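Local coordinates for protein acetyl xylan esterase (Paenibacillus sp. R4, PDB 6AGQ) that is a cold-active acetyl xylan esterase of the alpha/beta-hydrolase clan that probably removes acetyl groups from acetylated xylan, at residues 31-34 against 35-38; 152-155 against 156-160; 214-217 against 218-222; 230-234 against 235-239. All coordinates share one frame; numbering follows the deposited sequence.

Contact 1 of 4, residues 31-34 against 35-38; sequences AKAL and SNQK
Ser35 N bonds back to Ala31 O at 3.2 Å and Asn36 N to Lys32 O at 2.8 Å, the regular i to i+4 links of the last turn of helix 24-36, after which the pattern frays and Gln37 N is shared between two weak bonds, to Ala33 O at 3.3 Å and to Leu34 O. Lys38 N then closes a turn on Ser35 O at 3.0 Å. Ser35 is small enough to be buried here, its CB lying 3.5 Å from Lys32 O. Because its OG stands opposite the backbone N (chi1 168°), the hydroxyl is turned to Arg163, whose NH1 also takes up Lys38 O. An arginine is well suited to this place, since its charge should be welcome near the carbonyl end of a helix. Asn36 folds the other way, with CG beside its own N (chi1 -62°), and leans back over the preceding turn. As modelled, its OD1 comes within 2.9 Å of Lys32 O; two acceptors so close gain nothing, so the amide orientation is doubtful. Gln37 bends at chi2 and lays CG 3.3 Å from Ala33 O. Lys32 instead stretches away to Leu197 O. With Ala31 and Ser35 buried and Leu34, Asn36 and Gln37 exposed, this is the fraying C-terminal turn of a surface helix packed by its buried side against helix 153-170.

Contact 2 of 4, residues 152-155 against 156-160; sequences YYYK and QVYLD
Tyr153 sets CG opposite its backbone N (chi1 -179°), while Val157 turns CG2 back beside its own N, which lays the methyl over one face of the Tyr153 ring. CG2 is 3.8 Å from the ring centroid and 22° off its normal, a CH-pi contact. Tyr154 instead keeps CG beside its backbone N (chi1 -77°) and runs alongside Val157, its CD1 3.8 Å from Val157 CB; one face of its ring receives Tyr153 CD2. Tyr158, one turn on, brings CE1 to 3.9 Å from Tyr154 CB. These residues form the first turns of helix 153-170, which in this alpha/beta-hydrolase fold packs on helix 186-197, the helix after the probable nucleophile elbow: Val157 and Tyr158 both meet Leu190. Tyrosine suits such sites because its ring fills the core while its hydroxyl reaches a polar partner, Arg121 O for Tyr153, Gln186 OE1 for Tyr154 and Phe253 O for Tyr158. Nearby, a water joins Tyr152 O (2.9 Å) to Gln156 N (3.0 Å), bridging a gap too wide for a direct helical bond. A second water accepts from Lys155 NZ at 2.8 Å and weakly from Gln156 NE2; Lys155 NZ also holds Ala150 O.

Contact 3 of 4, residues 214-217 against 218-222; sequences FRRS and VEIHA
Ile220 packs against Arg216 one turn earlier, its CG2 centred over one face of the guanidinium, 4.2 Å above the plane. The extended Arg216 chain lets an aliphatic side chain lie beside it, CD1 of Ile220 being 4.0 Å from Arg216 NE. With chi1 at 73°, the CG1 branch of Ile220 stands between its backbone N and carbonyl carbon, and CG1 is pressed to 3.2 Å from Arg216 O, the same carbonyl that Ile220 N holds by a straight helical bond. On the adjoining flank Glu219 leans over Arg215 O, and its OE1 comes 4.1 Å from Arg215 CG; the charged ends stay apart, so no salt bridge forms between them. The helix ends here in a Schellman motif. Ala222 N bonds to Ser217 O at 3.1 Å and His221 N to Val218 O at 3.0 Å, with His221 taking the positive phi (66°) that takes the chain out of the helix. One face of the His221 ring lies over Glu219 O. Ala222 can press its small CB against Ser217 O at 3.4 Å, and small, buried Ser217 turns OG back to His213 O, just before the helix, which satisfies the buried hydroxyl. A second shell fixes the arginines: Arg216 NE bonds to Ser280 OG, and Arg215 forms its salt bridge with Glu243. At the other end of the helix Phe214 N is held by Asp254 OD2, and the Phe214 ring, against Tyr226 and Ile229 of helix 226-236, lies about 4 Å from a bound zinc ion.

Contact 4 of 4, residues 230-234 against 235-239; sequences KNWFR and RYDPE
Trp232 and Tyr236 lie face on face in an offset stack, the planes only 6° apart and the Tyr236 ring centroid 4.1 Å from that of the five-membered ring of Trp232. NE1 of Trp232 sits over the Tyr236 face toward the rim, and Tyr236 CB covers the six-membered ring in a CH-pi contact, 3.7 Å from its centroid. At the edge of the indole, in its plane, is Phe233 CD1, while Trp232 CE3 sits over the centre of one face of the Phe233 ring. Phe233 also stacks with His240 and has Asp237 O at its edge, near the ring plane, 3.5 Å from CD1. The stack depends on different first torsions: Trp232 turns CG away from its backbone N (chi1 -166°), whereas Tyr236 keeps CG beside its N and swings back over the indole. Flat side chains one turn apart can thus overlap along the helix. Asp237 binds Phe233 O through its N at 2.9 Å, and its carboxylate accepts from Arg241 N and Gln242 N. Tyr236 OH reaches Gly125 O of a third subunit, and Arg234 donates from NH1 to Asp300 O and forms a salt bridge through NH2 with Glu304, both of a second subunit. Within the chain, Trp232 and Phe233 seat helix 226-236 on Val246 of helix 243-251, with Thr143, Ile146 and Leu147 of a loop beside the indole.

How the contacts relate
The four contacts follow in series along one chain, each a helix terminus or an adjoining turn. Contacts 1 and 2 are neighbours, their centres 12 Å apart, and touch where Ala31 O meets Leu159 CD2; they join helix 24-36 to helix 153-170. Contacts 3 and 4 lie on the successive helices 214-219 and 226-236, with centres 14 Å apart. The two pairs are separated: contact 2 is 22 Å from contact 3 between centres. Contact 2 is buried nearest the chain centre, whereas contact 4 carries bonds to two other subunits and contact 3 adds the packing of His221 on Gln273 of one, so helix 226-236 takes part in assembling the oligomer.

Contact 1 of 4, residues 31-34 against 35-38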
loop_
_atom_site.group_PDB
_atom_site.type_symbol
_atom_site.label_atom_id
_atom_site.label_comp_id
_atom_site.label_asym_id
_atom_site.label_seq_id
_atom_site.Cartn_x
_atom_site.Cartn_y
_atom_site.Cartn_z
ATOM N N ALA A 31 0.516 3.564 46.293
ATOM C CA ALA A 31 -0.256 2.611 45.494
ATOM C C ALA A 31 0.004 1.202 45.956
ATOM O O ALA A 31 -0.907 0.417 46.008
ATOM C CB ALA A 31 0.047 2.752 44.034
ATOM N N LYS A 32 1.234 0.897 46.318
ATOM C CA LYS A 32 1.573 -0.404 46.876
ATOM C C LYS A 32 0.890 -0.726 48.233
ATOM O O LYS A 32 0.545 -1.869 48.452
ATOM C CB LYS A 32 3.095 -0.564 47.039
ATOM C CG LYS A 32 3.820 -0.958 45.771
ATOM C CD LYS A 32 5.275 -1.305 46.028
ATOM C CE LYS A 32 6.204 -0.220 45.525
ATOM N NZ LYS A 32 7.618 -0.583 45.746
ATOM N N ALA A 33 0.771 0.257 49.141
ATOM C CA ALA A 33 0.140 0.051 50.451
ATOM C C ALA A 33 -1.337 -0.230 50.252
ATOM O O ALA A 33 -1.902 -1.065 50.928
ATOM C CB ALA A 33 0.348 1.251 51.369
ATOM N N LEU A 34 -1.945 0.423 49.275
ATOM C CA LEU A 34 -3.283 0.051 48.827
ATOM C C LEU A 34 -3.368 -1.408 48.372
ATOM O O LEU A 34 -4.263 -2.124 48.795
ATOM C CB LEU A 34 -3.793 1.021 47.752
ATOM C CG LEU A 34 -4.401 2.345 48.315
ATOM C CD1 LEU A 34 -5.929 2.324 48.251
ATOM C CD2 LEU A 34 -3.944 2.765 49.729
ATOM N N SER A 35 -2.420 -1.880 47.579
ATOM C CA SER A 35 -2.386 -3.320 47.259
ATOM C C SER A 35 -2.140 -4.232 48.489
ATOM O O SER A 35 -2.710 -5.314 48.563
ATOM C CB SER A 35 -1.375 -3.645 46.150
ATOM O OG SER A 35 -1.151 -5.053 46.045
ATOM N N ASN A 36 -1.297 -3.806 49.416
ATOM C CA ASN A 36 -1.004 -4.578 50.624
ATOM C C ASN A 36 -2.195 -4.803 51.558
ATOM O O ASN A 36 -2.126 -5.695 52.371
ATOM C CB ASN A 36 0.116 -3.916 51.453
ATOM C CG ASN A 36 1.447 -3.834 50.712
ATOM O OD1 ASN A 36 2.078 -2.775 50.688
ATOM N ND2 ASN A 36 1.873 -4.934 50.104
ATOM N N GLN A 37 -3.265 -4.018 51.437
ATOM C CA GLN A 37 -4.520 -4.237 52.199
ATOM C C GLN A 37 -5.462 -5.202 51.505
ATOM O O GLN A 37 -6.600 -5.380 51.978
ATOM C CB GLN A 37 -5.405 -2.948 52.364
ATOM C CG GLN A 37 -4.770 -1.574 52.542
ATOM C CD GLN A 37 -3.897 -1.429 53.777
ATOM O OE1 GLN A 37 -3.627 -0.312 54.205
ATOM N NE2 GLN A 37 -3.434 -2.546 54.343
ATOM N N LYS A 38 -5.086 -5.736 50.345
ATOM C CA LYS A 38 -6.055 -6.516 49.556
ATOM C C LYS A 38 -5.503 -7.896 49.447
ATOM O O LYS A 38 -4.547 -8.113 48.712
ATOM C CB LYS A 38 -6.297 -5.914 48.176
ATOM C CG LYS A 38 -7.761 -5.810 47.853
ATOM C CD LYS A 38 -8.436 -4.697 48.666
ATOM C CE LYS A 38 -9.944 -4.870 48.610
ATOM N NZ LYS A 38 -10.432 -4.810 47.185
#

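Contact 2 of 4, residues 152-155 against 156-160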
loop_
_atom_site.group_PDB
_atom_site.type_symbol
_atom_site.label_atom_id
_atom_site.label_comp_id
_atom_site.label_asym_id
_atom_site.label_seq_id
_atom_site.Cartn_x
_atom_site.Cartn_y
_atom_site.Cartn_z
ATOM N N TYR A 152 -4.839 6.536 36.105
ATOM C CA TYR A 152 -4.390 6.116 34.800
ATOM C C TYR A 152 -4.385 4.573 34.629
ATOM O O TYR A 152 -3.894 3.877 35.512
ATOM C CB TYR A 152 -3.026 6.693 34.526
ATOM C CG TYR A 152 -2.443 6.288 33.177
ATOM C CD1 TYR A 152 -3.058 6.703 32.015
ATOM C CD2 TYR A 152 -1.272 5.490 33.088
ATOM C CE1 TYR A 152 -2.541 6.369 30.798
ATOM C CE2 TYR A 152 -0.755 5.123 31.852
ATOM C CZ TYR A 152 -1.412 5.552 30.702
ATOM O OH TYR A 152 -0.932 5.237 29.434
ATOM N N TYR A 153 -4.908 4.066 33.492
ATOM C CA TYR A 153 -4.921 2.601 33.185
ATOM C C TYR A 153 -3.762 1.743 33.734
ATOM O O TYR A 153 -3.958 0.690 34.393
ATOM C CB TYR A 153 -4.945 2.416 31.674
ATOM C CG TYR A 153 -4.983 0.999 31.206
ATOM C CD1 TYR A 153 -6.159 0.239 31.331
ATOM C CD2 TYR A 153 -3.883 0.423 30.665
ATOM C CE1 TYR A 153 -6.222 -1.079 30.910
ATOM C CE2 TYR A 153 -3.911 -0.890 30.247
ATOM C CZ TYR A 153 -5.088 -1.645 30.384
ATOM O OH TYR A 153 -5.123 -2.936 29.973
ATOM N N TYR A 154 -2.538 2.207 33.530
ATOM C CA TYR A 154 -1.395 1.369 33.874
ATOM C C TYR A 154 -1.099 1.356 35.339
ATOM O O TYR A 154 -0.270 0.521 35.754
ATOM C CB TYR A 154 -0.132 1.601 32.998
ATOM C CG TYR A 154 -0.223 0.960 31.599
ATOM C CD1 TYR A 154 -0.048 -0.428 31.416
ATOM C CD2 TYR A 154 -0.420 1.758 30.461
ATOM C CE1 TYR A 154 -0.159 -1.022 30.159
ATOM C CE2 TYR A 154 -0.477 1.198 29.188
ATOM C CZ TYR A 154 -0.360 -0.183 29.032
ATOM O OH TYR A 154 -0.426 -0.717 27.790
ATOM N N LYS A 155 -1.780 2.167 36.156
ATOM C CA LYS A 155 -1.541 2.055 37.580
ATOM C C LYS A 155 -1.992 0.688 38.113
ATOM O O LYS A 155 -1.201 -0.037 38.643
ATOM C CB LYS A 155 -2.191 3.164 38.380
ATOM C CG LYS A 155 -1.803 3.129 39.847
ATOM C CD LYS A 155 -2.553 4.185 40.674
ATOM C CE LYS A 155 -3.653 3.576 41.481
ATOM N NZ LYS A 155 -4.450 4.663 42.099
ATOM N N GLN A 156 -3.259 0.353 37.963
ATOM C CA GLN A 156 -3.744 -0.927 38.371
ATOM C C GLN A 156 -3.101 -2.073 37.572
ATOM O O GLN A 156 -2.879 -3.154 38.147
ATOM C CB GLN A 156 -5.286 -1.004 38.319
ATOM C CG GLN A 156 -5.956 -0.267 39.468
ATOM C CD GLN A 156 -5.811 -0.992 40.807
ATOM O OE1 GLN A 156 -5.721 -2.221 40.861
ATOM N NE2 GLN A 156 -5.745 -0.229 41.883
ATOM N N VAL A 157 -2.685 -1.854 36.311
ATOM C CA VAL A 157 -1.937 -2.928 35.591
ATOM C C VAL A 157 -0.625 -3.280 36.290
ATOM O O VAL A 157 -0.307 -4.476 36.497
ATOM C CB VAL A 157 -1.729 -2.554 34.093
ATOM C CG1 VAL A 157 -0.983 -3.621 33.347
ATOM C CG2 VAL A 157 -3.092 -2.330 33.430
ATOM N N TYR A 158 0.151 -2.250 36.688
ATOM C CA TYR A 158 1.441 -2.497 37.334
ATOM C C TYR A 158 1.264 -3.167 38.667
ATOM O O TYR A 158 2.032 -4.064 39.045
ATOM C CB TYR A 158 2.276 -1.228 37.499
ATOM C CG TYR A 158 2.880 -0.675 36.223
ATOM C CD1 TYR A 158 2.427 -1.050 34.964
ATOM C CD2 TYR A 158 3.878 0.252 36.274
ATOM C CE1 TYR A 158 2.981 -0.520 33.813
ATOM C CE2 TYR A 158 4.379 0.825 35.096
ATOM C CZ TYR A 158 3.946 0.422 33.901
ATOM O OH TYR A 158 4.440 0.953 32.748
ATOM N N LEU A 159 0.244 -2.758 39.389
ATOM C CA LEU A 159 -0.078 -3.459 40.648
ATOM C C LEU A 159 -0.471 -4.925 40.444
ATOM O O LEU A 159 -0.103 -5.773 41.259
ATOM C CB LEU A 159 -1.222 -2.706 41.374
ATOM C CG LEU A 159 -0.844 -1.318 41.830
ATOM C CD1 LEU A 159 -2.047 -0.627 42.448
ATOM C CD2 LEU A 159 0.320 -1.277 42.814
ATOM N N ASP A 160 -1.292 -5.226 39.432
ATOM C CA ASP A 160 -1.618 -6.658 39.090
ATOM C C ASP A 160 -0.337 -7.472 38.839
ATOM O O ASP A 160 -0.249 -8.649 39.232
ATOM C CB ASP A 160 -2.443 -6.777 37.845
ATOM C CG ASP A 160 -3.808 -6.079 37.941
ATOM O OD1 ASP A 160 -4.322 -5.867 39.076
ATOM O OD2 ASP A 160 -4.371 -5.707 36.846
HETATM O O HOH W 1 -5.594 2.100 37.132
HETATM O O HOH W 2 -6.630 3.023 41.682
#

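Contact 3 of 4, residues 214-217 against 218-222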
loop_
_atom_site.group_PDB
_atom_site.type_symbol
_atom_site.label_atom_id
_atom_site.label_comp_id
_atom_site.label_asym_id
_atom_site.label_seq_id
_atom_site.Cartn_x
_atom_site.Cartn_y
_atom_site.Cartn_z
ATOM N N PHE A 214 8.289 7.910 26.649
ATOM C CA PHE A 214 7.005 8.292 26.000
ATOM C C PHE A 214 7.009 9.490 25.035
ATOM O O PHE A 214 6.422 9.432 23.962
ATOM C CB PHE A 214 5.905 8.541 27.019
ATOM C CG PHE A 214 5.299 7.273 27.607
ATOM C CD1 PHE A 214 4.456 6.466 26.845
ATOM C CD2 PHE A 214 5.555 6.916 28.922
ATOM C CE1 PHE A 214 3.879 5.326 27.371
ATOM C CE2 PHE A 214 4.996 5.778 29.460
ATOM C CZ PHE A 214 4.153 4.978 28.679
ATOM N N ARG A 215 7.579 10.594 25.449
ATOM C CA ARG A 215 7.545 11.801 24.660
ATOM C C ARG A 215 8.353 11.649 23.357
ATOM O O ARG A 215 7.976 12.167 22.330
ATOM C CB ARG A 215 8.063 12.957 25.484
ATOM C CG ARG A 215 7.834 14.317 24.830
ATOM C CD ARG A 215 8.734 15.353 25.485
ATOM N NE ARG A 215 8.171 15.810 26.753
ATOM C CZ ARG A 215 7.252 16.768 26.863
ATOM N NH1 ARG A 215 6.730 17.410 25.792
ATOM N NH2 ARG A 215 6.836 17.078 28.065
ATOM N N ARG A 216 9.408 10.869 23.377
ATOM C CA ARG A 216 10.145 10.579 22.152
ATOM C C ARG A 216 9.403 9.596 21.225
ATOM O O ARG A 216 9.303 9.826 20.023
ATOM C CB ARG A 216 11.550 10.110 22.455
ATOM C CG ARG A 216 12.383 9.950 21.194
ATOM C CD ARG A 216 13.807 9.516 21.503
ATOM N NE ARG A 216 14.461 9.094 20.268
ATOM C CZ ARG A 216 15.015 9.920 19.360
ATOM N NH1 ARG A 216 15.527 9.408 18.247
ATOM N NH2 ARG A 216 15.069 11.237 19.542
ATOM N N SER A 217 8.916 8.499 21.777
ATOM C CA SER A 217 8.081 7.566 21.034
ATOM C C SER A 217 7.040 8.320 20.233
ATOM O O SER A 217 6.959 8.154 19.020
ATOM C CB SER A 217 7.416 6.628 21.984
ATOM O OG SER A 217 8.396 5.894 22.694
ATOM N N VAL A 218 6.280 9.184 20.899
ATOM C CA VAL A 218 5.222 9.949 20.236
ATOM C C VAL A 218 5.723 10.924 19.178
ATOM O O VAL A 218 5.249 10.889 18.069
ATOM C CB VAL A 218 4.369 10.724 21.264
ATOM C CG1 VAL A 218 3.443 11.720 20.562
ATOM C CG2 VAL A 218 3.537 9.748 22.112
ATOM N N GLU A 219 6.708 11.759 19.512
ATOM C CA GLU A 219 7.228 12.758 18.592
ATOM C C GLU A 219 7.966 12.189 17.384
ATOM O O GLU A 219 7.921 12.785 16.304
ATOM C CB GLU A 219 8.077 13.823 19.328
ATOM C CG GLU A 219 9.565 13.519 19.451
ATOM C CD GLU A 219 10.356 14.472 20.374
ATOM O OE1 GLU A 219 9.775 15.062 21.327
ATOM O OE2 GLU A 219 11.589 14.618 20.136
ATOM N N ILE A 220 8.626 11.041 17.511
ATOM C CA ILE A 220 9.190 10.419 16.315
ATOM C C ILE A 220 8.214 9.539 15.565
ATOM O O ILE A 220 8.610 8.833 14.630
ATOM C CB ILE A 220 10.543 9.716 16.573
ATOM C CG1 ILE A 220 10.394 8.403 17.356
ATOM C CG2 ILE A 220 11.508 10.722 17.202
ATOM C CD1 ILE A 220 11.726 7.745 17.673
ATOM N N HIS A 221 6.943 9.573 15.965
ATOM C CA HIS A 221 5.837 8.965 15.206
ATOM C C HIS A 221 5.951 7.458 15.154
ATOM O O HIS A 221 5.620 6.852 14.153
ATOM C CB HIS A 221 5.755 9.553 13.791
ATOM C CG HIS A 221 5.641 11.042 13.781
ATOM N ND1 HIS A 221 4.557 11.702 14.322
ATOM C CD2 HIS A 221 6.480 12.001 13.319
ATOM C CE1 HIS A 221 4.740 13.005 14.202
ATOM N NE2 HIS A 221 5.897 13.213 13.595
ATOM N N ALA A 222 6.390 6.842 16.253
ATOM C CA ALA A 222 6.278 5.398 16.383
ATOM C C ALA A 222 4.864 4.902 16.023
ATOM O O ALA A 222 3.882 5.563 16.338
ATOM C CB ALA A 222 6.656 4.964 17.775
#

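Contact 4 of 4, residues 230-234 against 235-239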
loop_
_atom_site.group_PDB
_atom_site.type_symbol
_atom_site.label_atom_id
_atom_site.label_comp_id
_atom_site.label_asym_id
_atom_site.label_seq_id
_atom_site.Cartn_x
_atom_site.Cartn_y
_atom_site.Cartn_z
ATOM N N LYS A 230 -1.000 10.278 20.228
ATOM C CA LYS A 230 -1.100 11.305 19.211
ATOM C C LYS A 230 -2.602 11.539 18.908
ATOM O O LYS A 230 -3.071 12.686 18.845
ATOM C CB LYS A 230 -0.264 10.889 17.961
ATOM C CG LYS A 230 -0.321 11.846 16.779
ATOM C CD LYS A 230 -0.118 11.162 15.416
ATOM C CE LYS A 230 -1.399 10.475 15.000
ATOM N NZ LYS A 230 -1.315 9.701 13.734
ATOM N N ASN A 231 -3.382 10.460 18.787
ATOM C CA ASN A 231 -4.840 10.613 18.533
ATOM C C ASN A 231 -5.572 11.244 19.713
ATOM O O ASN A 231 -6.426 12.017 19.520
ATOM C CB ASN A 231 -5.430 9.296 18.090
ATOM C CG ASN A 231 -4.885 8.861 16.750
ATOM O OD1 ASN A 231 -4.155 9.598 16.122
ATOM N ND2 ASN A 231 -5.178 7.669 16.341
ATOM N N TRP A 232 -5.141 11.011 20.944
ATOM C CA TRP A 232 -5.645 11.827 22.075
ATOM C C TRP A 232 -5.538 13.325 21.779
ATOM O O TRP A 232 -6.538 14.031 21.855
ATOM C CB TRP A 232 -4.945 11.505 23.401
ATOM C CG TRP A 232 -5.659 12.066 24.560
ATOM C CD1 TRP A 232 -6.683 11.497 25.202
ATOM C CD2 TRP A 232 -5.459 13.359 25.185
ATOM N NE1 TRP A 232 -7.134 12.312 26.184
ATOM C CE2 TRP A 232 -6.381 13.455 26.215
ATOM C CE3 TRP A 232 -4.547 14.407 24.991
ATOM C CZ2 TRP A 232 -6.486 14.590 27.039
ATOM C CZ3 TRP A 232 -4.644 15.552 25.783
ATOM C CH2 TRP A 232 -5.621 15.629 26.814
ATOM N N PHE A 233 -4.329 13.789 21.434
ATOM C CA PHE A 233 -4.153 15.179 21.106
ATOM C C PHE A 233 -5.078 15.637 20.031
ATOM O O PHE A 233 -5.760 16.627 20.226
ATOM C CB PHE A 233 -2.699 15.564 20.795
ATOM C CG PHE A 233 -1.862 15.575 22.023
ATOM C CD1 PHE A 233 -2.008 16.570 22.928
ATOM C CD2 PHE A 233 -1.025 14.523 22.321
ATOM C CE1 PHE A 233 -1.285 16.599 24.093
ATOM C CE2 PHE A 233 -0.300 14.532 23.495
ATOM C CZ PHE A 233 -0.454 15.567 24.389
ATOM N N ARG A 234 -5.148 14.878 18.950
ATOM C CA ARG A 234 -6.013 15.192 17.842
ATOM C C ARG A 234 -7.456 15.415 18.249
ATOM O O ARG A 234 -8.119 16.272 17.657
ATOM C CB ARG A 234 -5.965 14.122 16.756
ATOM C CG ARG A 234 -4.701 14.089 15.945
ATOM C CD ARG A 234 -4.686 12.899 15.001
ATOM N NE ARG A 234 -5.813 12.859 14.049
ATOM C CZ ARG A 234 -5.814 13.429 12.841
ATOM N NH1 ARG A 234 -4.754 14.082 12.415
ATOM N NH2 ARG A 234 -6.860 13.307 12.029
ATOM N N ARG A 235 -7.976 14.634 19.201
ATOM C CA ARG A 235 -9.400 14.793 19.656
ATOM C C ARG A 235 -9.694 15.710 20.860
ATOM O O ARG A 235 -10.755 16.254 20.979
ATOM C CB ARG A 235 -9.975 13.445 19.952
ATOM C CG ARG A 235 -10.016 12.564 18.734
ATOM C CD ARG A 235 -11.421 12.091 18.617
ATOM N NE ARG A 235 -11.646 11.046 17.636
ATOM C CZ ARG A 235 -12.463 11.157 16.599
ATOM N NH1 ARG A 235 -13.070 12.298 16.292
ATOM N NH2 ARG A 235 -12.628 10.125 15.837
ATOM N N TYR A 236 -8.775 15.807 21.780
ATOM C CA TYR A 236 -9.006 16.461 23.064
ATOM C C TYR A 236 -8.239 17.761 23.148
ATOM O O TYR A 236 -8.605 18.623 23.933
ATOM C CB TYR A 236 -8.547 15.555 24.227
ATOM C CG TYR A 236 -9.414 14.339 24.504
ATOM C CD1 TYR A 236 -9.236 13.146 23.793
ATOM C CD2 TYR A 236 -10.406 14.367 25.474
ATOM C CE1 TYR A 236 -10.067 12.039 24.014
ATOM C CE2 TYR A 236 -11.195 13.257 25.724
ATOM C CZ TYR A 236 -11.040 12.098 24.978
ATOM O OH TYR A 236 -11.812 10.992 25.203
ATOM N N ASP A 237 -7.171 17.933 22.377
ATOM C CA ASP A 237 -6.205 19.022 22.660
ATOM C C ASP A 237 -5.283 19.307 21.456
ATOM O O ASP A 237 -4.104 19.035 21.524
ATOM C CB ASP A 237 -5.394 18.624 23.902
ATOM C CG ASP A 237 -4.414 19.686 24.323
ATOM O OD1 ASP A 237 -4.641 20.878 24.003
ATOM O OD2 ASP A 237 -3.378 19.339 24.917
ATOM N N PRO A 238 -5.815 19.848 20.352
ATOM C CA PRO A 238 -5.015 20.023 19.129
ATOM C C PRO A 238 -3.869 21.064 19.188
ATOM O O PRO A 238 -2.936 20.990 18.366
ATOM C CB PRO A 238 -6.040 20.474 18.101
ATOM C CG PRO A 238 -7.365 20.192 18.704
ATOM C CD PRO A 238 -7.160 20.400 20.159
ATOM N N GLU A 239 -3.950 22.003 20.133
ATOM C CA GLU A 239 -2.882 22.964 20.379
ATOM C C GLU A 239 -1.973 22.560 21.526
ATOM O O GLU A 239 -1.178 23.387 21.996
ATOM C CB GLU A 239 -3.466 24.344 20.679
ATOM C CG GLU A 239 -4.263 24.984 19.551
ATOM C CD GLU A 239 -4.511 26.475 19.811
ATOM O OE1 GLU A 239 -3.578 27.306 19.612
ATOM O OE2 GLU A 239 -5.623 26.806 20.251
#